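PDB 5EWY: putative ADP-Ribosyltransferase Scabin, which probably transfers ADP-ribose from NAD+ onto DNA, as a toxin of the plant pathogen Streptomyces scabiei, and here holds an inhibitor. Local coordinates for residues G174-D179 / S188-N193. Residues are numbered along the deposited sequence; the frame is centred on the assembly and turned at random.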
ATOM      1  N   GLY A 174      -6.795   8.366   5.249  1.00 17.45           N
ATOM      2  CA  GLY A 174      -6.601   8.815   6.619  1.00 18.55           C
ATOM      3  C   GLY A 174      -5.771   7.803   7.372  1.00 17.52           C
ATOM      4  O   GLY A 174      -5.154   6.928   6.768  1.00 16.80           O
ATOM      5  N   VAL A 175      -5.784   7.922   8.697  1.00 18.04           N
ATOM      6  CA  VAL A 175      -4.881   7.139   9.527  1.00 15.50           C
ATOM      7  C   VAL A 175      -5.486   6.985  10.908  1.00 16.89           C
ATOM      8  O   VAL A 175      -6.199   7.859  11.393  1.00 18.14           O
ATOM      9  CB  VAL A 175      -3.498   7.834   9.596  1.00 19.28           C
ATOM     10  CG1 VAL A 175      -3.575   9.166  10.387  1.00 22.34           C
ATOM     11  CG2 VAL A 175      -2.423   6.933  10.236  1.00 19.39           C
ATOM     12  N   CYS A 176      -5.128   5.893  11.580  1.00 17.48           N
ATOM     13  CA  CYS A 176      -5.404   5.739  12.996  1.00 16.81           C
ATOM     14  C   CYS A 176      -4.100   5.418  13.725  1.00 18.02           C
ATOM     15  O   CYS A 176      -3.388   4.472  13.328  1.00 19.18           O
ATOM     16  CB  CYS A 176      -6.424   4.611  13.267  1.00 15.81           C
ATOM     17  SG  CYS A 176      -8.074   4.918  12.612  1.00 18.21           S
ATOM     18  N   PRO A 177      -3.772   6.134  14.789  1.00 18.33           N
ATOM     19  CA  PRO A 177      -2.595   5.764  15.585  1.00 19.08           C
ATOM     20  C   PRO A 177      -2.845   4.462  16.329  1.00 22.03           C
ATOM     21  O   PRO A 177      -3.986   4.091  16.630  1.00 21.40           O
ATOM     22  CB  PRO A 177      -2.445   6.922  16.569  1.00 23.11           C
ATOM     23  CG  PRO A 177      -3.389   7.947  16.166  1.00 28.47           C
ATOM     24  CD  PRO A 177      -4.467   7.296  15.364  1.00 20.25           C
ATOM     25  N   VAL A 178      -1.749   3.791  16.658  1.00 19.58           N
ATOM     26  CA  VAL A 178      -1.779   2.457  17.251  1.00 21.66           C
ATOM     27  C   VAL A 178      -1.225   2.538  18.659  1.00 20.47           C
ATOM     28  O   VAL A 178      -0.115   3.053  18.877  1.00 23.64           O
ATOM     29  CB  VAL A 178      -0.993   1.442  16.403  1.00 22.10           C
ATOM     30  CG1 VAL A 178      -0.937   0.082  17.114  1.00 22.19           C
ATOM     31  CG2 VAL A 178      -1.623   1.288  15.034  1.00 22.05           C
ATOM     32  N   ASP A 179      -1.966   1.987  19.612  1.00 21.09           N
ATOM     33  CA  ASP A 179      -1.465   1.853  20.969  1.00 24.84           C
ATOM     34  C   ASP A 179      -0.518   0.673  21.005  1.00 23.88           C
ATOM     35  O   ASP A 179      -0.933  -0.466  20.794  1.00 25.10           O
ATOM     36  CB  ASP A 179      -2.602   1.602  21.942  1.00 23.52           C
ATOM     37  CG  ASP A 179      -2.090   1.429  23.357  1.00 34.49           C
ATOM     38  OD1 ASP A 179      -1.391   2.331  23.861  1.00 35.84           O
ATOM     39  OD2 ASP A 179      -2.297   0.348  23.927  1.00 32.91           O
ATOM     40  N   SER A 188     -10.377   7.341  18.671  1.00 20.32           N
ATOM     41  CA  SER A 188     -10.707   8.746  18.835  1.00 22.53           C
ATOM     42  C   SER A 188      -9.599   9.666  18.345  1.00 25.66           C
ATOM     43  O   SER A 188      -9.786  10.889  18.326  1.00 27.61           O
ATOM     44  CB  SER A 188     -10.998   9.059  20.298  1.00 27.94           C
ATOM     45  OG  SER A 188     -12.174   8.410  20.726  1.00 26.12           O
ATOM     46  N   GLU A 189      -8.465   9.102  17.940  1.00 21.38           N
ATOM     47  CA  GLU A 189      -7.341   9.862  17.413  1.00 20.84           C
ATOM     48  C   GLU A 189      -7.093   9.593  15.930  1.00 19.94           C
ATOM     49  O   GLU A 189      -6.094  10.074  15.383  1.00 23.64           O
ATOM     50  CB  GLU A 189      -6.079   9.576  18.228  1.00 24.60           C
ATOM     51  CG  GLU A 189      -6.242   9.883  19.696  1.00 27.35           C
ATOM     52  CD  GLU A 189      -5.009   9.523  20.503  1.00 37.01           C
ATOM     53  OE1 GLU A 189      -3.884   9.660  19.973  1.00 38.65           O
ATOM     54  OE2 GLU A 189      -5.186   9.081  21.653  1.00 37.22           O
ATOM     55  N   CYS A 190      -8.012   8.916  15.247  1.00 19.80           N
ATOM     56  CA  CYS A 190      -7.898   8.818  13.798  1.00 19.28           C
ATOM     57  C   CYS A 190      -8.047  10.198  13.164  1.00 20.39           C
ATOM     58  O   CYS A 190      -8.688  11.099  13.721  1.00 22.32           O
ATOM     59  CB  CYS A 190      -8.940   7.865  13.215  1.00 19.59           C
ATOM     60  SG  CYS A 190      -8.987   6.196  13.920  1.00 20.20           S
ATOM     61  N   VAL A 191      -7.412  10.373  12.009  1.00 20.86           N
ATOM     62  CA  VAL A 191      -7.408  11.647  11.287  1.00 22.45           C
ATOM     63  C   VAL A 191      -7.666  11.365   9.818  1.00 20.96           C
ATOM     64  O   VAL A 191      -7.050  10.470   9.230  1.00 19.67           O
ATOM     65  CB  VAL A 191      -6.049  12.370  11.423  1.00 25.21           C
ATOM     66  CG1 VAL A 191      -6.077  13.742  10.760  1.00 30.02           C
ATOM     67  CG2 VAL A 191      -5.650  12.512  12.892  1.00 35.95           C
ATOM     68  N   GLY A 192      -8.590  12.118   9.218  1.00 20.25           N
ATOM     69  CA  GLY A 192      -8.746  12.069   7.787  1.00 20.47           C
ATOM     70  C   GLY A 192      -7.749  12.956   7.071  1.00 20.29           C
ATOM     71  O   GLY A 192      -7.400  14.041   7.525  1.00 23.02           O
ATOM     72  N   ASN A 193      -7.329  12.482   5.900  1.00 19.69           N
ATOM     73  CA  ASN A 193      -6.417  13.244   5.059  1.00 20.89           C
ATOM     74  C   ASN A 193      -7.193  14.322   4.315  1.00 21.30           C
ATOM     75  O   ASN A 193      -8.104  13.991   3.544  1.00 22.27           O
ATOM     76  CB  ASN A 193      -5.733  12.285   4.080  1.00 21.32           C
ATOM     77  CG  ASN A 193      -4.839  12.984   3.088  1.00 19.45           C
ATOM     78  OD1 ASN A 193      -4.511  14.160   3.240  1.00 21.27           O
ATOM     79  ND2 ASN A 193      -4.424  12.253   2.065  1.00 22.04           N
TER
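Gly174, in the antiparallel beta hairpin of strands 172-179 and 184-192 at the edge of a four-stranded sheet, faces Gly192 in a non-hydrogen-bonded pair with CA atoms 4.1 Å apart. The carbonyl of Val191 passes close to this glycine, whose CA lies 3.1 Å from Val191 O. Val175 and Val191 form the next, hydrogen-bonded pair: Val175 N to Val191 O and Val191 N to Val175 O both measure 2.9 Å, and the second is the straighter, at 161° at the hydrogen. Their side chains lie side by side on one face of the sheet. With chi1 at 68°, CG1 of Val175 sits between its own backbone N and carbonyl carbon and comes 4.2 Å from Val191 CB; Phe87 of helix 83-89 touches both valines. Besides accepting from Val191 N, Val175 O receives a CA-H...O contact from Cys190. At Cys176 the link becomes covalent: its SG joins Cys190 SG at 2.0 Å, with chi3 of 102°. Both sulfurs stand beside their own backbone N, and the bridge ties the inner strand 172-179 to the outermost strand 184-192 just where the hydrogen-bonded ladder between these segments stops. Pro177, beyond the disulfide, meets Glu189 through CG and CD, the two side chains running obliquely to one another: CG lies 3.8 Å from Glu189 CB, while CD approaches Glu189 O at 3.2 Å.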